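Side-chain contacts in thermoresistant glucokinase (Janibacter sp. HTCC2649, PDB 4EUN), which probably phosphorylates gluconate or a related sugar acid at the expense of ATP: residues A[172-177]-A[181-186]; A[92-97]-A[121-126]; A[78-83]-A[113-118]; A[44-49]-A[103-108]. All blocks are in the same frame, centred on the assembly; numbering follows the deposited sequence.

Contact 1 (A[172-177]-A[181-186])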
loop_
_atom_site.group_PDB
_atom_site.type_symbol
_atom_site.label_atom_id
_atom_site.label_comp_id
_atom_site.label_asym_id
_atom_site.label_seq_id
_atom_site.Cartn_x
_atom_site.Cartn_y
_atom_site.Cartn_z
ATOM N N ILE A 172 -9.641 -10.508 15.156
ATOM C CA ILE A 172 -9.553 -9.848 16.456
ATOM C C ILE A 172 -9.700 -8.337 16.312
ATOM O O ILE A 172 -9.447 -7.776 15.245
ATOM C CB ILE A 172 -8.216 -10.128 17.158
ATOM C CG1 ILE A 172 -7.056 -9.748 16.246
ATOM C CG2 ILE A 172 -8.148 -11.579 17.627
ATOM C CD1 ILE A 172 -5.737 -9.582 16.977
ATOM N N VAL A 173 -10.117 -7.690 17.398
ATOM C CA VAL A 173 -10.224 -6.239 17.446
ATOM C C VAL A 173 -8.929 -5.612 17.960
ATOM O O VAL A 173 -8.325 -6.103 18.918
ATOM C CB VAL A 173 -11.417 -5.802 18.336
ATOM C CG1 VAL A 173 -11.394 -4.299 18.574
ATOM C CG2 VAL A 173 -12.716 -6.196 17.687
ATOM N N LEU A 174 -8.499 -4.543 17.301
ATOM C CA LEU A 174 -7.335 -3.770 17.728
ATOM C C LEU A 174 -7.810 -2.359 18.077
ATOM O O LEU A 174 -8.281 -1.619 17.199
ATOM C CB LEU A 174 -6.287 -3.704 16.612
ATOM C CG LEU A 174 -5.717 -5.010 16.029
ATOM C CD1 LEU A 174 -4.796 -4.754 14.838
ATOM C CD2 LEU A 174 -4.999 -5.812 17.102
ATOM N N ASP A 175 -7.703 -1.991 19.351
ATOM C CA ASP A 175 -8.151 -0.677 19.807
ATOM C C ASP A 175 -7.129 0.378 19.407
ATOM O O ASP A 175 -6.003 0.368 19.906
ATOM C CB ASP A 175 -8.349 -0.696 21.331
ATOM C CG ASP A 175 -8.995 0.566 21.864
ATOM O OD1 ASP A 175 -8.829 1.652 21.266
ATOM O OD2 ASP A 175 -9.682 0.470 22.904
ATOM N N LEU A 176 -7.521 1.285 18.511
ATOM C CA LEU A 176 -6.583 2.244 17.919
ATOM C C LEU A 176 -6.092 3.300 18.906
ATOM O O LEU A 176 -5.231 4.121 18.569
ATOM C CB LEU A 176 -7.181 2.908 16.674
ATOM C CG LEU A 176 -8.537 3.619 16.770
ATOM C CD1 LEU A 176 -8.428 5.000 17.406
ATOM C CD2 LEU A 176 -9.143 3.729 15.382
ATOM N N ARG A 177 -6.640 3.291 20.113
ATOM C CA ARG A 177 -6.139 4.165 21.164
ATOM C C ARG A 177 -4.796 3.666 21.690
ATOM O O ARG A 177 -4.067 4.412 22.344
ATOM C CB ARG A 177 -7.153 4.274 22.301
ATOM C CG ARG A 177 -8.370 5.083 21.917
ATOM C CD ARG A 177 -9.450 5.014 22.974
ATOM N NE ARG A 177 -10.078 3.696 23.018
ATOM C CZ ARG A 177 -11.150 3.402 23.747
ATOM N NH1 ARG A 177 -11.713 4.330 24.495
ATOM N NH2 ARG A 177 -11.652 2.178 23.724
ATOM N N GLU A 181 2.857 -0.009 17.930
ATOM C CA GLU A 181 3.831 -1.048 18.260
ATOM C C GLU A 181 3.187 -2.171 19.068
ATOM O O GLU A 181 3.467 -3.350 18.842
ATOM C CB GLU A 181 5.003 -0.462 19.047
ATOM C CG GLU A 181 6.070 -1.489 19.404
ATOM C CD GLU A 181 7.100 -0.957 20.384
ATOM O OE1 GLU A 181 6.801 -0.918 21.596
ATOM O OE2 GLU A 181 8.205 -0.578 19.940
ATOM N N GLN A 182 2.325 -1.797 20.011
ATOM C CA GLN A 182 1.587 -2.766 20.814
ATOM C C GLN A 182 0.576 -3.534 19.970
ATOM O O GLN A 182 0.442 -4.751 20.103
ATOM C CB GLN A 182 0.853 -2.067 21.961
ATOM C CG GLN A 182 1.698 -1.819 23.196
ATOM C CD GLN A 182 0.903 -2.012 24.475
ATOM O OE1 GLN A 182 -0.321 -2.166 24.440
ATOM N NE2 GLN A 182 1.595 -2.018 25.609
ATOM N N LEU A 183 -0.145 -2.813 19.114
ATOM C CA LEU A 183 -1.160 -3.432 18.273
ATOM C C LEU A 183 -0.533 -4.421 17.281
ATOM O O LEU A 183 -1.072 -5.505 17.052
ATOM C CB LEU A 183 -1.969 -2.361 17.540
ATOM C CG LEU A 183 -2.795 -1.432 18.438
ATOM C CD1 LEU A 183 -3.564 -0.411 17.600
ATOM C CD2 LEU A 183 -3.753 -2.236 19.302
ATOM N N ILE A 184 0.605 -4.047 16.711
ATOM C CA ILE A 184 1.324 -4.923 15.779
ATOM C C ILE A 184 1.794 -6.211 16.469
ATOM O O ILE A 184 1.649 -7.307 15.920
ATOM C CB ILE A 184 2.518 -4.190 15.140
ATOM C CG1 ILE A 184 2.014 -3.128 14.159
ATOM C CG2 ILE A 184 3.431 -5.172 14.419
ATOM C CD1 ILE A 184 3.018 -2.035 13.853
ATOM N N GLU A 185 2.341 -6.077 17.674
ATOM C CA GLU A 185 2.755 -7.231 18.462
ATOM C C GLU A 185 1.557 -8.107 18.793
ATOM O O GLU A 185 1.642 -9.333 18.728
ATOM C CB GLU A 185 3.447 -6.782 19.750
ATOM C CG GLU A 185 4.961 -6.860 19.702
ATOM C CD GLU A 185 5.487 -8.279 19.859
ATOM O OE1 GLU A 185 5.721 -8.701 21.014
ATOM O OE2 GLU A 185 5.669 -8.969 18.830
ATOM N N ARG A 186 0.447 -7.465 19.140
ATOM C CA ARG A 186 -0.794 -8.168 19.453
ATOM C C ARG A 186 -1.288 -8.954 18.237
ATOM O O ARG A 186 -1.638 -10.131 18.348
ATOM C CB ARG A 186 -1.852 -7.161 19.916
ATOM C CG ARG A 186 -3.205 -7.754 20.247
ATOM C CD ARG A 186 -4.107 -6.708 20.897
ATOM N NE ARG A 186 -5.522 -6.963 20.634
ATOM C CZ ARG A 186 -6.253 -7.864 21.283
ATOM N NH1 ARG A 186 -5.703 -8.605 22.236
ATOM N NH2 ARG A 186 -7.534 -8.028 20.976
#

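Contact 2 (A[92-97]-A[121-126])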
loop_
_atom_site.group_PDB
_atom_site.type_symbol
_atom_site.label_atom_id
_atom_site.label_comp_id
_atom_site.label_asym_id
_atom_site.label_seq_id
_atom_site.Cartn_x
_atom_site.Cartn_y
_atom_site.Cartn_z
ATOM N N GLU A 92 -10.382 -12.370 -5.842
ATOM C CA GLU A 92 -9.664 -12.998 -6.947
ATOM C C GLU A 92 -8.165 -12.761 -6.843
ATOM O O GLU A 92 -7.381 -13.675 -7.104
ATOM C CB GLU A 92 -10.206 -12.499 -8.289
ATOM C CG GLU A 92 -11.617 -13.002 -8.590
ATOM C CD GLU A 92 -12.267 -12.285 -9.759
ATOM O OE1 GLU A 92 -11.572 -11.509 -10.451
ATOM O OE2 GLU A 92 -13.479 -12.500 -9.984
ATOM N N TRP A 93 -7.769 -11.551 -6.460
ATOM C CA TRP A 93 -6.344 -11.222 -6.321
ATOM C C TRP A 93 -5.718 -12.091 -5.239
ATOM O O TRP A 93 -4.652 -12.672 -5.453
ATOM C CB TRP A 93 -6.179 -9.739 -6.007
ATOM C CG TRP A 93 -4.760 -9.255 -5.858
ATOM C CD1 TRP A 93 -3.950 -8.776 -6.845
ATOM C CD2 TRP A 93 -4.016 -9.149 -4.634
ATOM N NE1 TRP A 93 -2.733 -8.396 -6.315
ATOM C CE2 TRP A 93 -2.749 -8.611 -4.960
ATOM C CE3 TRP A 93 -4.296 -9.458 -3.297
ATOM C CZ2 TRP A 93 -1.760 -8.381 -3.994
ATOM C CZ3 TRP A 93 -3.322 -9.232 -2.339
ATOM C CH2 TRP A 93 -2.058 -8.697 -2.695
ATOM N N MET A 94 -6.386 -12.206 -4.090
ATOM C CA MET A 94 -5.894 -13.079 -3.026
ATOM C C MET A 94 -5.829 -14.553 -3.434
ATOM O O MET A 94 -4.883 -15.257 -3.079
ATOM C CB MET A 94 -6.748 -12.925 -1.760
ATOM C CG MET A 94 -6.554 -11.609 -1.038
ATOM S SD MET A 94 -7.384 -11.610 0.575
ATOM C CE MET A 94 -9.081 -11.233 0.116
ATOM N N ASP A 95 -6.837 -15.025 -4.165
ATOM C CA ASP A 95 -6.884 -16.415 -4.609
ATOM C C ASP A 95 -5.734 -16.714 -5.558
ATOM O O ASP A 95 -5.097 -17.765 -5.460
ATOM C CB ASP A 95 -8.227 -16.691 -5.298
ATOM C CG ASP A 95 -8.492 -18.165 -5.524
ATOM O OD1 ASP A 95 -7.886 -19.020 -4.839
ATOM O OD2 ASP A 95 -9.342 -18.469 -6.384
ATOM N N ALA A 96 -5.444 -15.777 -6.453
ATOM C CA ALA A 96 -4.381 -16.005 -7.436
ATOM C C ALA A 96 -3.006 -15.951 -6.770
ATOM O O ALA A 96 -2.095 -16.692 -7.166
ATOM C CB ALA A 96 -4.471 -14.997 -8.556
ATOM N N ARG A 97 -2.852 -15.068 -5.782
ATOM C CA ARG A 97 -1.621 -15.026 -4.989
ATOM C C ARG A 97 -1.439 -16.359 -4.259
ATOM O O ARG A 97 -0.368 -16.970 -4.319
ATOM C CB ARG A 97 -1.635 -13.861 -3.988
ATOM C CG ARG A 97 -1.540 -12.448 -4.605
ATOM C CD ARG A 97 -0.305 -12.338 -5.430
ATOM N NE ARG A 97 0.287 -11.005 -5.584
ATOM C CZ ARG A 97 0.236 -10.295 -6.706
ATOM N NH1 ARG A 97 -0.443 -10.746 -7.752
ATOM N NH2 ARG A 97 0.867 -9.140 -6.794
ATOM N N GLU A 121 -14.576 -15.911 -0.375
ATOM C CA GLU A 121 -14.796 -16.760 -1.552
ATOM C C GLU A 121 -13.522 -16.957 -2.368
ATOM O O GLU A 121 -13.464 -17.837 -3.226
ATOM C CB GLU A 121 -15.903 -16.185 -2.448
ATOM C CG GLU A 121 -17.283 -16.115 -1.796
ATOM C CD GLU A 121 -18.328 -15.477 -2.702
ATOM O OE1 GLU A 121 -18.017 -15.214 -3.884
ATOM O OE2 GLU A 121 -19.460 -15.234 -2.230
ATOM N N GLY A 122 -12.505 -16.140 -2.105
ATOM C CA GLY A 122 -11.259 -16.202 -2.850
ATOM C C GLY A 122 -10.268 -17.235 -2.340
ATOM O O GLY A 122 -10.277 -18.384 -2.785
ATOM N N PRO A 123 -9.401 -16.827 -1.400
ATOM C CA PRO A 123 -8.311 -17.677 -0.904
ATOM C C PRO A 123 -8.813 -18.690 0.125
ATOM O O PRO A 123 -9.959 -18.603 0.567
ATOM C CB PRO A 123 -7.369 -16.663 -0.251
ATOM C CG PRO A 123 -8.307 -15.597 0.266
ATOM C CD PRO A 123 -9.399 -15.492 -0.765
ATOM N N PRO A 124 -7.961 -19.650 0.509
ATOM C CA PRO A 124 -8.459 -20.719 1.383
ATOM C C PRO A 124 -8.855 -20.271 2.788
ATOM O O PRO A 124 -9.578 -21.010 3.465
ATOM C CB PRO A 124 -7.272 -21.691 1.454
ATOM C CG PRO A 124 -6.486 -21.424 0.221
ATOM C CD PRO A 124 -6.614 -19.947 -0.012
ATOM N N SER A 125 -8.400 -19.098 3.220
ATOM C CA SER A 125 -8.803 -18.548 4.512
ATOM C C SER A 125 -8.551 -17.050 4.512
ATOM O O SER A 125 -7.710 -16.561 3.754
ATOM C CB SER A 125 -8.018 -19.188 5.657
ATOM O OG SER A 125 -6.628 -18.939 5.512
ATOM N N VAL A 126 -9.290 -16.320 5.347
ATOM C CA VAL A 126 -9.028 -14.899 5.568
ATOM C C VAL A 126 -9.144 -14.535 7.050
ATOM O O VAL A 126 -10.166 -14.806 7.694
ATOM C CB VAL A 126 -9.963 -13.978 4.752
ATOM C CG1 VAL A 126 -9.521 -12.522 4.898
ATOM C CG2 VAL A 126 -9.960 -14.355 3.282
#

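Contact 3 (A[78-83]-A[113-118])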
loop_
_atom_site.group_PDB
_atom_site.type_symbol
_atom_site.label_atom_id
_atom_site.label_comp_id
_atom_site.label_asym_id
_atom_site.label_seq_id
_atom_site.Cartn_x
_atom_site.Cartn_y
_atom_site.Cartn_z
ATOM N N LEU A 78 -20.588 4.799 -1.114
ATOM C CA LEU A 78 -20.901 3.755 -2.081
ATOM C C LEU A 78 -22.010 2.854 -1.532
ATOM O O LEU A 78 -22.259 2.828 -0.324
ATOM C CB LEU A 78 -19.649 2.931 -2.394
ATOM C CG LEU A 78 -18.451 3.714 -2.926
ATOM C CD1 LEU A 78 -17.323 2.772 -3.311
ATOM C CD2 LEU A 78 -18.845 4.581 -4.118
ATOM N N THR A 79 -22.678 2.131 -2.427
ATOM C CA THR A 79 -23.703 1.161 -2.050
ATOM C C THR A 79 -23.120 -0.240 -2.099
ATOM O O THR A 79 -21.978 -0.424 -2.535
ATOM C CB THR A 79 -24.888 1.192 -3.033
ATOM O OG1 THR A 79 -24.423 0.811 -4.336
ATOM C CG2 THR A 79 -25.500 2.573 -3.098
ATOM N N ASP A 80 -23.905 -1.229 -1.678
ATOM C CA ASP A 80 -23.515 -2.628 -1.837
ATOM C C ASP A 80 -23.211 -2.916 -3.301
ATOM O O ASP A 80 -22.221 -3.575 -3.611
ATOM C CB ASP A 80 -24.634 -3.572 -1.389
ATOM C CG ASP A 80 -24.787 -3.656 0.120
ATOM O OD1 ASP A 80 -24.073 -2.947 0.852
ATOM O OD2 ASP A 80 -25.656 -4.434 0.570
ATOM N N GLU A 81 -24.076 -2.433 -4.192
ATOM C CA GLU A 81 -23.920 -2.661 -5.627
ATOM C C GLU A 81 -22.594 -2.110 -6.160
ATOM O O GLU A 81 -21.939 -2.747 -6.997
ATOM C CB GLU A 81 -25.087 -2.056 -6.410
ATOM C CG GLU A 81 -24.963 -2.222 -7.917
ATOM C CD GLU A 81 -26.242 -1.879 -8.653
ATOM O OE1 GLU A 81 -27.124 -1.234 -8.048
ATOM O OE2 GLU A 81 -26.366 -2.259 -9.838
ATOM N N ASP A 82 -22.201 -0.935 -5.674
ATOM C CA ASP A 82 -20.937 -0.325 -6.090
ATOM C C ASP A 82 -19.768 -1.182 -5.660
ATOM O O ASP A 82 -18.730 -1.218 -6.329
ATOM C CB ASP A 82 -20.763 1.060 -5.457
ATOM C CG ASP A 82 -21.791 2.061 -5.934
ATOM O OD1 ASP A 82 -22.214 1.981 -7.109
ATOM O OD2 ASP A 82 -22.181 2.928 -5.122
ATOM N N ARG A 83 -19.934 -1.865 -4.532
ATOM C CA ARG A 83 -18.811 -2.545 -3.894
ATOM C C ARG A 83 -18.597 -3.992 -4.315
ATOM O O ARG A 83 -17.478 -4.497 -4.175
ATOM C CB ARG A 83 -18.918 -2.474 -2.365
ATOM C CG ARG A 83 -18.734 -1.074 -1.786
ATOM C CD ARG A 83 -18.938 -1.070 -0.284
ATOM N NE ARG A 83 -18.774 0.264 0.302
ATOM C CZ ARG A 83 -19.674 0.871 1.071
ATOM N NH1 ARG A 83 -20.826 0.280 1.350
ATOM N NH2 ARG A 83 -19.426 2.082 1.550
ATOM N N ARG A 113 -20.529 -7.710 7.161
ATOM C CA ARG A 113 -20.362 -9.163 7.182
ATOM C C ARG A 113 -20.463 -9.790 5.795
ATOM O O ARG A 113 -19.618 -10.602 5.416
ATOM C CB ARG A 113 -21.410 -9.801 8.098
ATOM C CG ARG A 113 -21.588 -11.306 7.879
ATOM C CD ARG A 113 -20.421 -12.050 8.470
ATOM N NE ARG A 113 -20.311 -13.426 7.987
ATOM C CZ ARG A 113 -20.388 -14.500 8.764
ATOM N NH1 ARG A 113 -20.591 -14.365 10.069
ATOM N NH2 ARG A 113 -20.259 -15.708 8.236
ATOM N N THR A 114 -21.491 -9.418 5.035
ATOM C CA THR A 114 -21.640 -9.931 3.665
ATOM C C THR A 114 -20.437 -9.613 2.770
ATOM O O THR A 114 -20.127 -10.386 1.861
ATOM C CB THR A 114 -22.902 -9.394 2.978
ATOM O OG1 THR A 114 -22.890 -7.963 3.016
ATOM C CG2 THR A 114 -24.158 -9.912 3.664
ATOM N N TYR A 115 -19.786 -8.468 2.995
ATOM C CA TYR A 115 -18.593 -8.121 2.220
ATOM C C TYR A 115 -17.463 -9.079 2.562
ATOM O O TYR A 115 -16.714 -9.513 1.678
ATOM C CB TYR A 115 -18.104 -6.697 2.517
ATOM C CG TYR A 115 -19.068 -5.578 2.194
ATOM C CD1 TYR A 115 -20.292 -5.818 1.572
ATOM C CD2 TYR A 115 -18.747 -4.268 2.517
ATOM C CE1 TYR A 115 -21.167 -4.774 1.295
ATOM C CE2 TYR A 115 -19.617 -3.228 2.251
ATOM C CZ TYR A 115 -20.820 -3.485 1.634
ATOM O OH TYR A 115 -21.689 -2.434 1.357
ATOM N N ARG A 116 -17.312 -9.370 3.851
ATOM C CA ARG A 116 -16.283 -10.310 4.283
ATOM C C ARG A 116 -16.551 -11.705 3.730
ATOM O O ARG A 116 -15.608 -12.426 3.417
ATOM C CB ARG A 116 -16.133 -10.301 5.813
ATOM C CG ARG A 116 -15.760 -8.912 6.341
ATOM C CD ARG A 116 -15.384 -8.898 7.818
ATOM N NE ARG A 116 -16.493 -9.229 8.727
ATOM C CZ ARG A 116 -17.274 -8.339 9.332
ATOM N NH1 ARG A 116 -17.128 -7.042 9.107
ATOM N NH2 ARG A 116 -18.221 -8.758 10.156
ATOM N N ASP A 117 -17.826 -12.078 3.597
ATOM C CA ASP A 117 -18.178 -13.352 2.952
ATOM C C ASP A 117 -17.619 -13.431 1.528
ATOM O O ASP A 117 -17.073 -14.463 1.112
ATOM C CB ASP A 117 -19.700 -13.548 2.906
ATOM C CG ASP A 117 -20.315 -13.792 4.275
ATOM O OD1 ASP A 117 -19.596 -14.200 5.209
ATOM O OD2 ASP A 117 -21.545 -13.592 4.414
ATOM N N VAL A 118 -17.736 -12.337 0.777
ATOM C CA VAL A 118 -17.213 -12.296 -0.588
ATOM C C VAL A 118 -15.685 -12.428 -0.616
ATOM O O VAL A 118 -15.135 -13.178 -1.422
ATOM C CB VAL A 118 -17.641 -11.011 -1.328
ATOM C CG1 VAL A 118 -17.004 -10.942 -2.706
ATOM C CG2 VAL A 118 -19.157 -10.945 -1.437
HETATM O O HOH W 1 -25.082 -6.768 2.113
#

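Contact 4 (A[44-49]-A[103-108])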
loop_
_atom_site.group_PDB
_atom_site.type_symbol
_atom_site.label_atom_id
_atom_site.label_comp_id
_atom_site.label_asym_id
_atom_site.label_seq_id
_atom_site.Cartn_x
_atom_site.Cartn_y
_atom_site.Cartn_z
ATOM N N THR A 44 -0.282 1.641 8.814
ATOM C CA THR A 44 0.790 1.426 9.787
ATOM C C THR A 44 0.781 0.003 10.362
ATOM O O THR A 44 1.823 -0.649 10.443
ATOM C CB THR A 44 0.734 2.474 10.923
ATOM O OG1 THR A 44 0.987 3.777 10.378
ATOM C CG2 THR A 44 1.775 2.173 11.978
ATOM N N ILE A 45 -0.395 -0.480 10.753
ATOM C CA ILE A 45 -0.532 -1.833 11.278
ATOM C C ILE A 45 -0.198 -2.890 10.220
ATOM O O ILE A 45 0.583 -3.807 10.477
ATOM C CB ILE A 45 -1.959 -2.087 11.838
ATOM C CG1 ILE A 45 -2.323 -1.036 12.894
ATOM C CG2 ILE A 45 -2.066 -3.493 12.409
ATOM C CD1 ILE A 45 -1.338 -0.959 14.051
ATOM N N ALA A 46 -0.779 -2.756 9.029
ATOM C CA ALA A 46 -0.542 -3.726 7.957
ATOM C C ALA A 46 0.927 -3.780 7.562
ATOM O O ALA A 46 1.480 -4.862 7.329
ATOM C CB ALA A 46 -1.405 -3.402 6.743
ATOM N N HIS A 47 1.543 -2.607 7.475
ATOM C CA HIS A 47 2.951 -2.485 7.116
ATOM C C HIS A 47 3.822 -3.120 8.196
ATOM O O HIS A 47 4.778 -3.832 7.895
ATOM C CB HIS A 47 3.315 -1.009 6.933
ATOM C CG HIS A 47 4.715 -0.781 6.453
ATOM N ND1 HIS A 47 5.394 0.397 6.685
ATOM C CD2 HIS A 47 5.556 -1.569 5.743
ATOM C CE1 HIS A 47 6.598 0.320 6.147
ATOM N NE2 HIS A 47 6.723 -0.861 5.568
ATOM N N GLY A 48 3.489 -2.868 9.459
ATOM C CA GLY A 48 4.235 -3.452 10.559
ATOM C C GLY A 48 4.151 -4.968 10.591
ATOM O O GLY A 48 5.139 -5.648 10.886
ATOM N N VAL A 49 2.962 -5.502 10.313
ATOM C CA VAL A 49 2.781 -6.948 10.242
ATOM C C VAL A 49 3.543 -7.535 9.049
ATOM O O VAL A 49 4.215 -8.560 9.172
ATOM C CB VAL A 49 1.279 -7.335 10.183
ATOM C CG1 VAL A 49 1.117 -8.821 9.889
ATOM C CG2 VAL A 49 0.591 -6.996 11.493
ATOM N N SER A 103 1.591 -15.261 0.295
ATOM C CA SER A 103 0.727 -14.831 1.392
ATOM C C SER A 103 0.581 -13.314 1.349
ATOM O O SER A 103 1.498 -12.608 0.915
ATOM C CB SER A 103 1.316 -15.249 2.729
ATOM O OG SER A 103 1.296 -16.662 2.870
ATOM N N THR A 104 -0.568 -12.812 1.807
ATOM C CA THR A 104 -0.918 -11.406 1.598
ATOM C C THR A 104 -1.512 -10.737 2.840
ATOM O O THR A 104 -2.084 -11.406 3.702
ATOM C CB THR A 104 -1.953 -11.250 0.456
ATOM O OG1 THR A 104 -3.185 -11.885 0.837
ATOM C CG2 THR A 104 -1.434 -11.885 -0.845
ATOM N N ILE A 105 -1.368 -9.413 2.907
ATOM C CA ILE A 105 -2.098 -8.594 3.872
ATOM C C ILE A 105 -2.567 -7.332 3.160
ATOM O O ILE A 105 -1.783 -6.634 2.513
ATOM C CB ILE A 105 -1.262 -8.276 5.141
ATOM C CG1 ILE A 105 -2.081 -7.464 6.145
ATOM C CG2 ILE A 105 0.067 -7.561 4.798
ATOM C CD1 ILE A 105 -1.447 -7.447 7.537
ATOM N N ILE A 106 -3.861 -7.037 3.264
ATOM C CA ILE A 106 -4.416 -5.865 2.600
ATOM C C ILE A 106 -5.141 -4.991 3.605
ATOM O O ILE A 106 -5.694 -5.486 4.585
ATOM C CB ILE A 106 -5.380 -6.244 1.450
ATOM C CG1 ILE A 106 -6.629 -6.931 1.973
ATOM C CG2 ILE A 106 -4.669 -7.136 0.421
ATOM C CD1 ILE A 106 -7.612 -7.291 0.867
ATOM N N THR A 107 -5.146 -3.684 3.352
ATOM C CA THR A 107 -5.958 -2.774 4.156
ATOM C C THR A 107 -7.274 -2.523 3.450
ATOM O O THR A 107 -7.275 -2.256 2.253
ATOM C CB THR A 107 -5.247 -1.439 4.337
ATOM O OG1 THR A 107 -4.802 -0.968 3.059
ATOM C CG2 THR A 107 -4.033 -1.599 5.232
ATOM N N CYS A 108 -8.379 -2.605 4.191
ATOM C CA CYS A 108 -9.708 -2.280 3.668
ATOM C C CYS A 108 -10.391 -1.247 4.553
ATOM O O CYS A 108 -10.191 -1.238 5.767
ATOM C CB CYS A 108 -10.613 -3.514 3.663
ATOM S SG CYS A 108 -10.171 -4.769 2.469
#

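Contact 1 (A[172-177]-A[181-186])
The guanidinium of Arg186 meets the carbonyl oxygen of Val173 at its edge and in its own plane, while Leu174 CD2 and Ile172 CB approach the group obliquely. Arg186 NH2 donates to Val173 O over 2.9 Å along a nearly straight path (164°); this bond, with a weak one from Arg186 NE to the same oxygen at 3.4 Å, helps to fix the turn of the guanidinium. A second guanidinium, that of Arg177, has the Asp175 carboxylate at its edge in a side-on salt bridge, NE to OD1 and NH2 to OD2, and OD1 also accepts from Arg177 N in an Asx turn at the strand's end. With CG anti to the backbone N (chi1 179°) and the chain extended to NE, the Arg186 arm slides past Leu174, whose CD2 lies 3.8 Å from Arg186 NE. Leu183, one turn earlier, sets CD1 3.4 Å from Asp175 O and CD2 4.0 Å from Leu174 CB. Helix 181-186 runs back antiparallel to strand 172-175 (168°), at an axis distance of 9.0 Å. That strand borders the parallel sheet within the chain, hydrogen-bonded to strand 127-132; Leu174 and Leu183 both reach Leu131 there and Ile45 of helix 42-53.

Contact 2 (A[92-97]-A[121-126])
Pro123 lies so close to helix 92-97 that its CA is 4.2 Å from the CA of Asp95, with little side chain between the two backbones. The helix is regular here, Ala96 N bonding to Glu92 O and Arg97 N to Trp93 O, whereas 121-126 has no regular structure and presents Gly122 and Pro123 to it. Gly122 carries no side chain on the face turned to the helix, which lets the backbone of the loop come up to Asp95. No hydrogen bond crosses the contact, so it rests on van der Waals packing. Met94 lays its CB against the pyrrolidine ring, 3.7 Å from Pro123 CG and 3.8 Å from Pro123 CD. Its CG is anti to the carbonyl carbon (chi1 -71°) and chi2 is extended (-171°), which places SD 4.1 Å from Pro123 CG as the two side chains cross obliquely. The loop links helix 113-119 to strand 127-132, and thus belongs to a beta-alpha-beta crossover that starts from strand 104-108; beneath it Met94 and Pro123 share His31 of strand 31-35, and Met94 also touches Thr104. Asp95 flanks Gly122 on the more exposed side of the contact. Its CB rests 3.6 Å from Gly122 C, and Asp95 OD1 comes within 3.2 Å of Gly122 O; both oxygens are acceptors, so this proximity is no bond and is probably mildly unfavourable. Elsewhere on the helix, Trp93 NE1 donates to Ala62 O of the second subunit, and Arg97 NH1 to His64 O of the same neighbour.

Contact 3 (A[78-83]-A[113-118])
Tyr115, Asp80 and Arg83 share one first torsion, CG beside the backbone N and anti to the carbonyl carbon; their polar ends meet between helices 80-83 and 113-118 because Arg83 stays extended from CG to NE and the Tyr115 ring reaches across. In Tyr115 (chi1 -61°) the ring plane also lies close to the CA-CB-CG plane (chi2 -4°), and the phenol comes with its OH foremost. The hydroxyl donates to Asp80 OD1 in a very short bond of 2.5 Å; this carboxylate sits at the ring's edge, its plane nearly perpendicular to the ring. Arg83 supplies NH1 to Tyr115 OH at 2.8 Å, a bent bond (146°) tilted from the guanidinium plane. On the way its CD comes within 3.4 Å of Tyr115 CE2, approaching the ring obliquely. One hydroxyl therefore accepts from a cation and donates to an anion, which probably polarises it along that line and fixes its rotation. Asp80 OD1 has a second partner in Lys112, and Asp80 OD2 accepts a hydrogen bond from a water, 2.9 Å away, that also bonds Thr114 OG1 at 2.7 Å, a second, water-mediated tie to the same helix. Trp84 meets the Tyr115 ring edge-to-face, and Arg83 packs on Gln158 and Thr161 of helix 155-161. Just before Asp80, Thr79 takes the N-cap: Asp82 N donates to Thr79 OG1 at 3.1 Å and Thr79 N to Asp82 OD2 at 2.9 Å. These reciprocal bonds are those of a capping box, here opening the long helix 80-99, whose first turn is joined to helix 113-119 through buried Tyr115.

Contact 4 (A[44-49]-A[103-108])
Ala46 is the first residue of helix 44-49 to meet strand 104-108, and with Ile105 it forms the closest CA pair of the two segments, 6.5 Å from CA to CA. The CB of Ala46 touches Thr107 CG2 at 3.5 Å and stands 4.1 Å from Ile105 CD1, while Ile105 CG2 reaches toward Ala46 O at 4.0 Å. A methyl here puts little bulk between helix and sheet, in keeping with the short axis distance of 8.4 Å. One turn on, Val49 crosses Ile105 at about a right angle: Val49 CG1 and CB lie 3.7 and 3.8 Å from Ile105 CD1. Ile105 reaches that far because CG1 is anti to its backbone N (chi1 -178°), directing CD1 into the angle between Ala46 and Val49. In Thr107 the hydroxyl sits between backbone N and carbonyl carbon (chi1 50°), turning CG2 to the helix while OG1 bonds Glu59 OE1. Helix and strand run almost exactly antiparallel (175°), as expected where the helix after a probable P-loop (Gly36, Gly41, Lys42, Thr43) covers one side of the parallel sheet; the Thr107 side chain touches residues of that motif and lies about 6 Å from a bound sulfate. With hydrocarbon on both sides and no hydrogen bond between the segments, close packing holds the helix to the strand.

Overall arrangement
Contacts 1 and 4 adjoin, their centres 13 Å apart: Leu183 CB meets Ile45 CD1 at 3.8 Å, so helix 180-191 packs beside helix 42-53 and both rest on the parallel sheet. Contact 2 meets contact 4 through strand 104-108, where Trp93 CZ3 lies 3.6 Å from Thr104 CG2; both also touch the second subunit. Contacts 2 and 3 share helix 80-99, at centres 16 Å apart. Contacts 1 and 3 lie on opposite sides of the chain's centre, 25 Å between their centres. Nearest the probable nucleotide site is contact 4, beside the probable P-loop, whose backbone amides hold a sulfate; Leu176 of contact 1 is near this motif without touching it.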